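Local coordinates for protein oxidoreductase (Methanosarcina mazei, PDB 3KA7) that binds flavin-adenine dinucleotide and probably works as a flavin-dependent oxidoreductase of the amine oxidase family, its substrate not established, at residues V4-G9 with Q217-I222; L19-H24 with S207-K212; E27-L32 with R237-D242. All coordinates share one frame; numbering follows the deposited sequence.

Interaction 1. Residues V4-G9 with Q217-I222; sequences VVIGAG and QEVSKI. With FAD (flavin-adenine dinucleotide), chain B.
Val219 meets Ile6 through methyl groups, and just ahead of it in the chain the segment 217-222 is already at the adenine of FAD. Gln217 passes its carbonyl O close to C2A of the base, and Glu218 CG stands above the plane of the base near the exocyclic amine, 3.7 Å from FAD N6A. Val219 then reads the base with its backbone. Its N donates to FAD N1A at 2.9 Å in a nearly straight bond. Its O in turn takes a bond from FAD N6A at 3.0 Å. The Val219 side chain turns to Ile6, the two crossing at about a right angle, with Val219 CG2 3.6 Å from Ile6 CG2.

Ile6 ends strand 2-6 of the parallel Rossmann-type sheet, just before a turn whose glycines fit the GxGxxG pattern of such sites. There the cofactor passes directly against two glycine CA atoms, Gly7 CA lying 3.3 Å from FAD O4B and Gly9 CA 3.3 Å from FAD O5B.

Farther along, Ile222 holds CG1 beside its own backbone N (chi1 -65°), which brings that atom to 3.7 Å from Ile6 CD1. Leu256 of helix 250-256 packs on Ile6, Val219 and Ile222 alike.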
loop_
_atom_site.group_PDB
_atom_site.type_symbol
_atom_site.label_atom_id
_atom_site.label_comp_id
_atom_site.label_asym_id
_atom_site.label_seq_id
_atom_site.Cartn_x
_atom_site.Cartn_y
_atom_site.Cartn_z
ATOM N N VAL A 4 18.638 -16.471 -0.932
ATOM C CA VAL A 4 18.957 -15.102 -1.274
ATOM C C VAL A 4 17.655 -14.364 -1.547
ATOM O O VAL A 4 16.702 -14.945 -2.090
ATOM C CB VAL A 4 19.898 -15.007 -2.498
ATOM C CG1 VAL A 4 21.256 -15.678 -2.178
ATOM C CG2 VAL A 4 19.258 -15.636 -3.709
ATOM N N VAL A 5 17.625 -13.102 -1.148
ATOM C CA VAL A 5 16.470 -12.246 -1.373
ATOM C C VAL A 5 16.920 -11.120 -2.276
ATOM O O VAL A 5 17.939 -10.467 -2.015
ATOM C CB VAL A 5 15.953 -11.661 -0.047
ATOM C CG1 VAL A 5 14.774 -10.726 -0.303
ATOM C CG2 VAL A 5 15.540 -12.791 0.898
ATOM N N ILE A 6 16.170 -10.890 -3.351
ATOM C CA ILE A 6 16.498 -9.812 -4.281
ATOM C C ILE A 6 15.638 -8.602 -3.933
ATOM O O ILE A 6 14.436 -8.638 -4.133
ATOM C CB ILE A 6 16.228 -10.233 -5.740
ATOM C CG1 ILE A 6 16.955 -11.553 -6.063
ATOM C CG2 ILE A 6 16.661 -9.120 -6.695
ATOM C CD1 ILE A 6 16.567 -12.159 -7.397
ATOM N N GLY A 7 16.255 -7.552 -3.390
ATOM C CA GLY A 7 15.548 -6.318 -3.038
ATOM C C GLY A 7 15.189 -6.284 -1.563
ATOM O O GLY A 7 14.616 -7.254 -1.037
ATOM N N ALA A 8 15.523 -5.177 -0.910
ATOM C CA ALA A 8 15.232 -4.975 0.506
ATOM C C ALA A 8 13.986 -4.134 0.718
ATOM O O ALA A 8 13.964 -3.283 1.591
ATOM C CB ALA A 8 16.433 -4.347 1.228
ATOM N N GLY A 9 12.945 -4.382 -0.072
ATOM C CA GLY A 9 11.656 -3.768 0.203
ATOM C C GLY A 9 11.029 -4.461 1.396
ATOM O O GLY A 9 11.573 -5.427 1.917
ATOM N N GLN A 217 24.046 -3.014 -4.283
ATOM C CA GLN A 217 24.300 -4.177 -5.112
ATOM C C GLN A 217 23.099 -4.526 -5.975
ATOM O O GLN A 217 22.053 -4.936 -5.473
ATOM C CB GLN A 217 24.695 -5.384 -4.259
ATOM C CG GLN A 217 25.993 -5.199 -3.496
ATOM C CD GLN A 217 26.696 -6.511 -3.260
ATOM O OE1 GLN A 217 26.483 -7.478 -3.985
ATOM N NE2 GLN A 217 27.539 -6.554 -2.238
ATOM N N GLU A 218 23.261 -4.390 -7.280
ATOM C CA GLU A 218 22.182 -4.713 -8.193
ATOM C C GLU A 218 22.254 -6.150 -8.689
ATOM O O GLU A 218 23.287 -6.599 -9.209
ATOM C CB GLU A 218 22.179 -3.757 -9.379
ATOM C CG GLU A 218 21.078 -4.056 -10.391
ATOM C CD GLU A 218 20.927 -2.956 -11.425
ATOM O OE1 GLU A 218 21.844 -2.765 -12.254
ATOM O OE2 GLU A 218 19.886 -2.271 -11.401
ATOM N N VAL A 219 21.152 -6.871 -8.520
ATOM C CA VAL A 219 21.035 -8.219 -9.050
ATOM C C VAL A 219 20.758 -8.111 -10.549
ATOM O O VAL A 219 19.836 -7.410 -10.960
ATOM C CB VAL A 219 19.932 -9.012 -8.315
ATOM C CG1 VAL A 219 19.704 -10.372 -8.965
ATOM C CG2 VAL A 219 20.289 -9.171 -6.830
ATOM N N SER A 220 21.575 -8.777 -11.362
ATOM C CA SER A 220 21.449 -8.682 -12.823
ATOM C C SER A 220 20.900 -9.947 -13.472
ATOM O O SER A 220 20.491 -9.933 -14.631
ATOM C CB SER A 220 22.802 -8.333 -13.447
ATOM O OG SER A 220 23.798 -9.248 -13.025
ATOM N N LYS A 221 20.883 -11.050 -12.733
ATOM C CA LYS A 221 20.414 -12.295 -13.295
ATOM C C LYS A 221 20.021 -13.292 -12.215
ATOM O O LYS A 221 20.638 -13.344 -11.146
ATOM C CB LYS A 221 21.499 -12.897 -14.210
ATOM C CG LYS A 221 21.107 -14.210 -14.854
ATOM C CD LYS A 221 22.198 -14.727 -15.807
ATOM C CE LYS A 221 21.868 -16.139 -16.267
ATOM N NZ LYS A 221 22.736 -16.616 -17.384
ATOM N N ILE A 222 18.982 -14.067 -12.493
ATOM C CA ILE A 222 18.652 -15.222 -11.667
ATOM C C ILE A 222 19.145 -16.469 -12.396
ATOM O O ILE A 222 18.753 -16.726 -13.541
ATOM C CB ILE A 222 17.133 -15.318 -11.386
ATOM C CG1 ILE A 222 16.672 -14.119 -10.550
ATOM C CG2 ILE A 222 16.793 -16.629 -10.684
ATOM C CD1 ILE A 222 15.134 -13.997 -10.412
HETATM P PA FAD B . 9.468 -2.463 -2.877
HETATM O O1A FAD B . 8.989 -2.426 -4.305
HETATM O O2A FAD B . 9.169 -1.247 -2.033
HETATM O O5B FAD B . 11.052 -2.724 -2.861
HETATM C C5B FAD B . 11.675 -3.368 -3.966
HETATM C C4B FAD B . 13.175 -3.196 -3.706
HETATM O O4B FAD B . 13.946 -3.875 -4.677
HETATM C C3B FAD B . 13.571 -1.718 -3.759
HETATM O O3B FAD B . 14.228 -1.340 -2.559
HETATM C C2B FAD B . 14.510 -1.636 -4.965
HETATM O O2B FAD B . 15.530 -0.667 -4.810
HETATM C C1B FAD B . 15.052 -3.058 -5.053
HETATM N N9A FAD B . 15.474 -3.482 -6.394
HETATM C C8A FAD B . 14.860 -3.277 -7.613
HETATM N N7A FAD B . 15.595 -3.917 -8.568
HETATM C C5A FAD B . 16.651 -4.515 -7.953
HETATM C C6A FAD B . 17.716 -5.266 -8.428
HETATM N N6A FAD B . 17.762 -5.627 -9.707
HETATM N N1A FAD B . 18.653 -5.743 -7.534
HETATM C C2A FAD B . 18.554 -5.474 -6.184
HETATM N N3A FAD B . 17.499 -4.721 -5.713
HETATM C C4A FAD B . 16.578 -4.254 -6.596
HETATM N N1 FAD B . 1.111 0.967 1.950
HETATM C C2 FAD B . 0.525 0.918 3.203
HETATM O O2 FAD B . 0.380 -0.173 3.772
HETATM N N3 FAD B . 0.083 2.092 3.792
HETATM C C4 FAD B . 0.220 3.307 3.142
HETATM O O4 FAD B . -0.169 4.354 3.660
HETATM C C4X FAD B . 0.802 3.357 1.883
HETATM N N5 FAD B . 0.924 4.568 1.218
HETATM C C5X FAD B . 1.520 4.601 -0.031
HETATM C C6 FAD B . 1.666 5.813 -0.706
HETATM C C7 FAD B . 2.282 5.854 -1.951
HETATM C C7M FAD B . 2.422 7.178 -2.659
HETATM C C8 FAD B . 2.744 4.672 -2.516
HETATM C C8M FAD B . 3.408 4.671 -3.863
HETATM C C9 FAD B . 2.592 3.458 -1.851
HETATM C C9A FAD B . 1.984 3.421 -0.600
HETATM N N10 FAD B . 1.831 2.211 0.065
HETATM C C10 FAD B . 1.250 2.177 1.302
HETATM C "C1'" FAD B . 2.233 0.919 -0.566
HETATM C "C2'" FAD B . 3.598 0.500 -0.007
HETATM O "O2'" FAD B . 4.477 1.622 -0.013
HETATM C "C3'" FAD B . 4.161 -0.629 -0.865
HETATM O "O3'" FAD B . 3.143 -1.599 -1.087
HETATM C "C4'" FAD B . 5.371 -1.355 -0.285
HETATM O "O4'" FAD B . 6.362 -0.459 0.173
HETATM C "C5'" FAD B . 5.966 -2.186 -1.416
HETATM O "O5'" FAD B . 6.882 -3.084 -0.839
HETATM P P FAD B . 7.495 -4.266 -1.703
HETATM O O1P FAD B . 7.679 -5.472 -0.814
HETATM O O2P FAD B . 6.703 -4.521 -2.970
HETATM O O3P FAD B . 8.976 -3.800 -2.126
#

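Interaction 2. Residues L19-H24 with S207-K212; sequences LSKAGH and SANGGK
Ser20 and Asn209 make the closest approach between these two helix ends, and it is a van der Waals one. Ser20 OG lies 3.3 Å from Asn209 CB, and Ser20 CB stands 3.6 Å from the same carbon, so the serine side chain sits alongside the root of the asparagine and leaves its amide alone. With chi1 at 66°, OG is held between the backbone N and the carbonyl carbon of its own residue, where it is hydrogen-bonded to the carbonyls of Ala16 and Ala17 one turn back in helix 10-21. The asparagine amide lies against the backbone of Lys21, Asn209 OD1 being 3.9 Å from Lys21 CA. Its ND2 is likewise used at home, in a bond to Val205 O of helix 195-208. Lys21 reaches the contact with the base of its side chain, while its amine runs off toward Glu73 in a long, weak ion pair.

Both segments are helix C-termini closed by Schellman motifs with a glycine at positive phi. In the first, Gly23 N bonds to Ser20 O and His24 N to Leu19 O; in the second, Gly210 N bonds to Ser207 O at 3.1 Å and Gly211 N returns to Ile206 O. Each segment then leads from its helix to a strand of the parallel sheet, 25-29 and 212-214 respectively.

Polar contact between the segments runs through one water. It donates to His24 O at 2.7 Å and to Asn209 O at 3.1 Å, linking two carbonyl oxygens, both acceptors, which cannot hydrogen-bond to each other. Beyond it, Lys212 pairs through its backbone with Val26.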
loop_
_atom_site.group_PDB
_atom_site.type_symbol
_atom_site.label_atom_id
_atom_site.label_comp_id
_atom_site.label_asym_id
_atom_site.label_seq_id
_atom_site.Cartn_x
_atom_site.Cartn_y
_atom_site.Cartn_z
ATOM N N LEU A 19 12.894 -16.217 7.269
ATOM C CA LEU A 19 13.788 -17.292 6.818
ATOM C C LEU A 19 15.007 -17.463 7.723
ATOM O O LEU A 19 15.455 -18.586 7.973
ATOM C CB LEU A 19 14.251 -17.071 5.376
ATOM C CG LEU A 19 13.174 -17.261 4.319
ATOM C CD1 LEU A 19 13.702 -16.749 2.988
ATOM C CD2 LEU A 19 12.727 -18.725 4.226
ATOM N N SER A 20 15.552 -16.351 8.201
ATOM C CA SER A 20 16.715 -16.426 9.093
ATOM C C SER A 20 16.331 -17.024 10.452
ATOM O O SER A 20 17.076 -17.809 11.040
ATOM C CB SER A 20 17.384 -15.060 9.250
ATOM O OG SER A 20 16.559 -14.135 9.918
ATOM N N LYS A 21 15.163 -16.652 10.950
ATOM C CA LYS A 21 14.658 -17.243 12.183
ATOM C C LYS A 21 14.409 -18.737 11.999
ATOM O O LYS A 21 14.592 -19.543 12.924
ATOM C CB LYS A 21 13.364 -16.556 12.579
ATOM C CG LYS A 21 12.903 -16.889 13.982
ATOM C CD LYS A 21 11.567 -16.246 14.257
ATOM C CE LYS A 21 10.865 -16.958 15.397
ATOM N NZ LYS A 21 11.682 -16.892 16.629
ATOM N N ALA A 22 13.985 -19.098 10.794
ATOM C CA ALA A 22 13.665 -20.472 10.433
ATOM C C ALA A 22 14.912 -21.344 10.271
ATOM O O ALA A 22 14.809 -22.530 9.964
ATOM C CB ALA A 22 12.835 -20.478 9.158
ATOM N N GLY A 23 16.090 -20.758 10.476
ATOM C CA GLY A 23 17.328 -21.530 10.459
ATOM C C GLY A 23 18.064 -21.548 9.135
ATOM O O GLY A 23 18.959 -22.362 8.933
ATOM N N HIS A 24 17.699 -20.649 8.225
ATOM C CA HIS A 24 18.347 -20.612 6.912
ATOM C C HIS A 24 19.419 -19.525 6.790
ATOM O O HIS A 24 19.349 -18.496 7.468
ATOM C CB HIS A 24 17.283 -20.483 5.816
ATOM C CG HIS A 24 16.252 -21.562 5.880
ATOM N ND1 HIS A 24 16.567 -22.898 5.726
ATOM C CD2 HIS A 24 14.922 -21.511 6.125
ATOM C CE1 HIS A 24 15.466 -23.620 5.860
ATOM N NE2 HIS A 24 14.458 -22.802 6.108
ATOM N N SER A 207 19.709 -9.431 11.462
ATOM C CA SER A 207 21.085 -9.435 11.975
ATOM C C SER A 207 21.250 -10.411 13.146
ATOM O O SER A 207 22.198 -11.207 13.171
ATOM C CB SER A 207 21.514 -8.021 12.381
ATOM O OG SER A 207 22.815 -8.036 12.968
ATOM N N ALA A 208 20.316 -10.365 14.092
ATOM C CA ALA A 208 20.331 -11.252 15.259
ATOM C C ALA A 208 20.249 -12.725 14.865
ATOM O O ALA A 208 20.710 -13.604 15.606
ATOM C CB ALA A 208 19.190 -10.897 16.202
ATOM N N ASN A 209 19.665 -13.004 13.703
ATOM C CA ASN A 209 19.540 -14.379 13.243
ATOM C C ASN A 209 20.568 -14.784 12.175
ATOM O O ASN A 209 20.397 -15.790 11.488
ATOM C CB ASN A 209 18.099 -14.680 12.802
ATOM C CG ASN A 209 17.130 -14.723 13.978
ATOM O OD1 ASN A 209 17.130 -15.672 14.766
ATOM N ND2 ASN A 209 16.300 -13.706 14.097
ATOM N N GLY A 210 21.643 -14.006 12.061
ATOM C CA GLY A 210 22.772 -14.347 11.187
ATOM C C GLY A 210 22.575 -14.021 9.709
ATOM O O GLY A 210 23.368 -14.434 8.853
ATOM N N GLY A 211 21.523 -13.278 9.394
ATOM C CA GLY A 211 21.305 -12.886 8.007
ATOM C C GLY A 211 22.165 -11.693 7.663
ATOM O O GLY A 211 22.548 -10.921 8.547
ATOM N N LYS A 212 22.463 -11.530 6.377
ATOM C CA LYS A 212 23.281 -10.414 5.914
ATOM C C LYS A 212 22.528 -9.574 4.893
ATOM O O LYS A 212 21.839 -10.124 4.037
ATOM C CB LYS A 212 24.557 -10.944 5.267
ATOM C CG LYS A 212 25.417 -11.751 6.212
ATOM C CD LYS A 212 26.620 -12.302 5.467
ATOM C CE LYS A 212 27.793 -12.569 6.392
ATOM N NZ LYS A 212 28.989 -12.976 5.592
HETATM O O HOH W 1 20.668 -16.353 8.425
#

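Interaction 3. Residues E27-L32 with R237-D242; sequences EVFERL and RIHDAD. With FAD (flavin-adenine dinucleotide), chain B.
Phe29 and His239 both carry CG beside the backbone N and anti to the carbonyl carbon (chi1 -62° in Phe29), and these torsions send the two rings toward each other. They meet as an edge-to-face pair: the edge of Phe29 points at the face of His239, with ring centroids 4.6 Å apart and planes at 56°. Phe29 CZ stands over the centre of the imidazole, 3.5 Å above its plane, and Phe29 CE1 comes to 3.6 Å from His239 CE1. The pair joins the parallel Rossmann-type sheet to the small antiparallel sheet, where Ile232 of the neighbouring strand 228-234 touches both rings.

Past Phe29 the chain turns into the cofactor site. Glu30 takes both ribose hydroxyls of the adenosine half, FAD O3B on OE1 at 2.7 Å and FAD O2B on OE2 at 2.5 Å; an acid following the second strand of the sheet in this way is the familiar ribose-binding feature of Rossmann-type dinucleotide sites. Leu32 N donates to Glu30 OE2 on the anti side of that oxygen, 21° out of the carboxylate plane, while OE1 also accepts from Ala8 N. Gripped at both oxygens by backbone as well as ribose, the carboxylate should have little freedom to rotate.

Glu27, two residues before Phe29 on the same side of strand 25-29, approaches His239 more loosely, its OE1 being 4.4 Å from His239 CD2. That oxygen takes a hydrogen bond from His214 NE2, and the His214 ring also meets Phe29. With an aromatic edge over its face and a carboxylate near its rim, the His239 imidazole might be nudged toward its protonated form, though Glu27 OE1 is already engaged by His214 and any such effect is probably modest.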
loop_
_atom_site.group_PDB
_atom_site.type_symbol
_atom_site.label_atom_id
_atom_site.label_comp_id
_atom_site.label_asym_id
_atom_site.label_seq_id
_atom_site.Cartn_x
_atom_site.Cartn_y
_atom_site.Cartn_z
ATOM N N GLU A 27 21.023 -13.987 2.564
ATOM C CA GLU A 27 21.670 -12.743 2.158
ATOM C C GLU A 27 20.694 -11.954 1.301
ATOM O O GLU A 27 20.086 -12.519 0.387
ATOM C CB GLU A 27 22.938 -13.019 1.365
ATOM C CG GLU A 27 23.968 -13.801 2.157
ATOM C CD GLU A 27 25.303 -13.840 1.466
ATOM O OE1 GLU A 27 25.789 -12.762 1.054
ATOM O OE2 GLU A 27 25.865 -14.948 1.340
ATOM N N VAL A 28 20.550 -10.670 1.616
ATOM C CA VAL A 28 19.652 -9.774 0.880
ATOM C C VAL A 28 20.485 -8.830 0.040
ATOM O O VAL A 28 21.430 -8.253 0.548
ATOM C CB VAL A 28 18.822 -8.919 1.845
ATOM C CG1 VAL A 28 17.769 -8.114 1.075
ATOM C CG2 VAL A 28 18.156 -9.822 2.908
ATOM N N PHE A 29 20.130 -8.665 -1.236
ATOM C CA PHE A 29 20.845 -7.745 -2.111
ATOM C C PHE A 29 19.934 -6.600 -2.541
ATOM O O PHE A 29 18.910 -6.825 -3.179
ATOM C CB PHE A 29 21.399 -8.489 -3.327
ATOM C CG PHE A 29 22.391 -9.567 -2.964
ATOM C CD1 PHE A 29 23.755 -9.330 -3.045
ATOM C CD2 PHE A 29 21.954 -10.798 -2.517
ATOM C CE1 PHE A 29 24.671 -10.321 -2.696
ATOM C CE2 PHE A 29 22.868 -11.800 -2.168
ATOM C CZ PHE A 29 24.222 -11.549 -2.256
ATOM N N GLU A 30 20.306 -5.385 -2.161
ATOM C CA GLU A 30 19.519 -4.189 -2.470
ATOM C C GLU A 30 20.340 -3.220 -3.325
ATOM O O GLU A 30 21.499 -2.903 -2.998
ATOM C CB GLU A 30 19.084 -3.497 -1.172
ATOM C CG GLU A 30 18.622 -2.051 -1.358
ATOM C CD GLU A 30 17.380 -1.962 -2.227
ATOM O OE1 GLU A 30 16.489 -2.816 -2.043
ATOM O OE2 GLU A 30 17.309 -1.069 -3.100
ATOM N N ARG A 31 19.730 -2.736 -4.405
ATOM C CA ARG A 31 20.417 -1.885 -5.369
ATOM C C ARG A 31 20.689 -0.464 -4.869
ATOM O O ARG A 31 21.702 0.135 -5.236
ATOM C CB ARG A 31 19.620 -1.835 -6.678
ATOM C CG ARG A 31 20.393 -1.347 -7.881
ATOM C CD ARG A 31 19.454 -1.212 -9.075
ATOM N NE ARG A 31 18.447 -0.220 -8.771
ATOM C CZ ARG A 31 18.480 1.029 -9.217
ATOM N NH1 ARG A 31 19.450 1.431 -10.033
ATOM N NH2 ARG A 31 17.528 1.869 -8.859
ATOM N N LEU A 32 19.790 0.077 -4.050
ATOM C CA LEU A 32 19.923 1.440 -3.536
ATOM C C LEU A 32 20.876 1.501 -2.338
ATOM O O LEU A 32 21.266 0.459 -1.808
ATOM C CB LEU A 32 18.553 1.996 -3.139
ATOM C CG LEU A 32 17.546 2.187 -4.277
ATOM C CD1 LEU A 32 16.181 2.600 -3.740
ATOM C CD2 LEU A 32 18.069 3.210 -5.270
ATOM N N ARG A 237 29.096 -10.891 -9.456
ATOM C CA ARG A 237 29.528 -12.023 -8.653
ATOM C C ARG A 237 28.398 -13.039 -8.523
ATOM O O ARG A 237 27.239 -12.667 -8.316
ATOM C CB ARG A 237 29.984 -11.561 -7.269
ATOM C CG ARG A 237 31.142 -10.584 -7.311
ATOM C CD ARG A 237 31.840 -10.486 -5.962
ATOM N NE ARG A 237 31.036 -9.763 -4.984
ATOM C CZ ARG A 237 30.798 -8.459 -5.044
ATOM N NH1 ARG A 237 31.291 -7.740 -6.047
ATOM N NH2 ARG A 237 30.056 -7.873 -4.112
ATOM N N ILE A 238 28.742 -14.317 -8.650
ATOM C CA ILE A 238 27.768 -15.394 -8.526
ATOM C C ILE A 238 27.540 -15.750 -7.062
ATOM O O ILE A 238 28.495 -15.922 -6.304
ATOM C CB ILE A 238 28.233 -16.658 -9.268
ATOM C CG1 ILE A 238 28.229 -16.422 -10.781
ATOM C CG2 ILE A 238 27.360 -17.848 -8.910
ATOM C CD1 ILE A 238 28.837 -17.576 -11.576
ATOM N N HIS A 239 26.276 -15.854 -6.663
ATOM C CA HIS A 239 25.929 -16.342 -5.332
ATOM C C HIS A 239 24.995 -17.528 -5.464
ATOM O O HIS A 239 23.898 -17.402 -6.001
ATOM C CB HIS A 239 25.251 -15.254 -4.496
ATOM C CG HIS A 239 26.136 -14.090 -4.191
ATOM N ND1 HIS A 239 26.315 -13.042 -5.068
ATOM C CD2 HIS A 239 26.896 -13.809 -3.108
ATOM C CE1 HIS A 239 27.147 -12.163 -4.537
ATOM N NE2 HIS A 239 27.514 -12.606 -3.349
ATOM N N ASP A 240 25.431 -18.683 -4.974
ATOM C CA ASP A 240 24.606 -19.886 -4.991
ATOM C C ASP A 240 23.425 -19.774 -4.041
ATOM O O ASP A 240 23.512 -19.122 -3.001
ATOM C CB ASP A 240 25.438 -21.106 -4.589
ATOM C CG ASP A 240 26.563 -21.392 -5.555
ATOM O OD1 ASP A 240 26.530 -20.876 -6.693
ATOM O OD2 ASP A 240 27.482 -22.146 -5.174
ATOM N N ALA A 241 22.324 -20.425 -4.398
ATOM C CA ALA A 241 21.162 -20.454 -3.531
ATOM C C ALA A 241 20.259 -21.631 -3.859
ATOM O O ALA A 241 20.094 -22.007 -5.017
ATOM C CB ALA A 241 20.381 -19.142 -3.645
ATOM N N ASP A 242 19.661 -22.193 -2.818
ATOM C CA ASP A 242 18.675 -23.243 -2.940
ATOM C C ASP A 242 17.291 -22.625 -3.076
ATOM O O ASP A 242 16.354 -23.243 -3.586
ATOM C CB ASP A 242 18.723 -24.101 -1.677
ATOM C CG ASP A 242 20.081 -24.756 -1.478
ATOM O OD1 ASP A 242 20.474 -25.542 -2.368
ATOM O OD2 ASP A 242 20.751 -24.477 -0.447
HETATM P PA FAD B . 9.468 -2.463 -2.877
HETATM O O1A FAD B . 8.989 -2.426 -4.305
HETATM O O2A FAD B . 9.169 -1.247 -2.033
HETATM O O5B FAD B . 11.052 -2.724 -2.861
HETATM C C5B FAD B . 11.675 -3.368 -3.966
HETATM C C4B FAD B . 13.175 -3.196 -3.706
HETATM O O4B FAD B . 13.946 -3.875 -4.677
HETATM C C3B FAD B . 13.571 -1.718 -3.759
HETATM O O3B FAD B . 14.228 -1.340 -2.559
HETATM C C2B FAD B . 14.510 -1.636 -4.965
HETATM O O2B FAD B . 15.530 -0.667 -4.810
HETATM C C1B FAD B . 15.052 -3.058 -5.053
HETATM N N9A FAD B . 15.474 -3.482 -6.394
HETATM C C8A FAD B . 14.860 -3.277 -7.613
HETATM N N7A FAD B . 15.595 -3.917 -8.568
HETATM C C5A FAD B . 16.651 -4.515 -7.953
HETATM C C6A FAD B . 17.716 -5.266 -8.428
HETATM N N6A FAD B . 17.762 -5.627 -9.707
HETATM N N1A FAD B . 18.653 -5.743 -7.534
HETATM C C2A FAD B . 18.554 -5.474 -6.184
HETATM N N3A FAD B . 17.499 -4.721 -5.713
HETATM C C4A FAD B . 16.578 -4.254 -6.596
HETATM N N1 FAD B . 1.111 0.967 1.950
HETATM C C2 FAD B . 0.525 0.918 3.203
HETATM O O2 FAD B . 0.380 -0.173 3.772
HETATM N N3 FAD B . 0.083 2.092 3.792
HETATM C C4 FAD B . 0.220 3.307 3.142
HETATM O O4 FAD B . -0.169 4.354 3.660
HETATM C C4X FAD B . 0.802 3.357 1.883
HETATM N N5 FAD B . 0.924 4.568 1.218
HETATM C C5X FAD B . 1.520 4.601 -0.031
HETATM C C6 FAD B . 1.666 5.813 -0.706
HETATM C C7 FAD B . 2.282 5.854 -1.951
HETATM C C7M FAD B . 2.422 7.178 -2.659
HETATM C C8 FAD B . 2.744 4.672 -2.516
HETATM C C8M FAD B . 3.408 4.671 -3.863
HETATM C C9 FAD B . 2.592 3.458 -1.851
HETATM C C9A FAD B . 1.984 3.421 -0.600
HETATM N N10 FAD B . 1.831 2.211 0.065
HETATM C C10 FAD B . 1.250 2.177 1.302
HETATM C "C1'" FAD B . 2.233 0.919 -0.566
HETATM C "C2'" FAD B . 3.598 0.500 -0.007
HETATM O "O2'" FAD B . 4.477 1.622 -0.013
HETATM C "C3'" FAD B . 4.161 -0.629 -0.865
HETATM O "O3'" FAD B . 3.143 -1.599 -1.087
HETATM C "C4'" FAD B . 5.371 -1.355 -0.285
HETATM O "O4'" FAD B . 6.362 -0.459 0.173
HETATM C "C5'" FAD B . 5.966 -2.186 -1.416
HETATM O "O5'" FAD B . 6.882 -3.084 -0.839
HETATM P P FAD B . 7.495 -4.266 -1.703
HETATM O O1P FAD B . 7.679 -5.472 -0.814
HETATM O O2P FAD B . 6.703 -4.521 -2.970
HETATM O O3P FAD B . 8.976 -3.800 -2.126
#

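Overall arrangement
Interactions 1 and 3 work on the same end of FAD: their centres are 5 Å apart, and they use neighbouring strands, 2-6 and 25-29. Gly7 N lies 2.8 Å from Phe29 O, a probable hydrogen bond carrying the strand pairing up to the cofactor. Segment 217-222 hydrogen-bonds the adenine edge, and 27-32 holds the ribose hydroxyls and also borders the adenine, with the side chains of Phe29 and Val219 about 4 Å apart. Interaction 2 lies away from the cofactor, its centre about 17 Å from that of interaction 1 and 15 Å from that of interaction 3. It connects to interaction 3 through the sheet, where Lys212 O is 2.8 Å from Val28 N, a probable hydrogen bond.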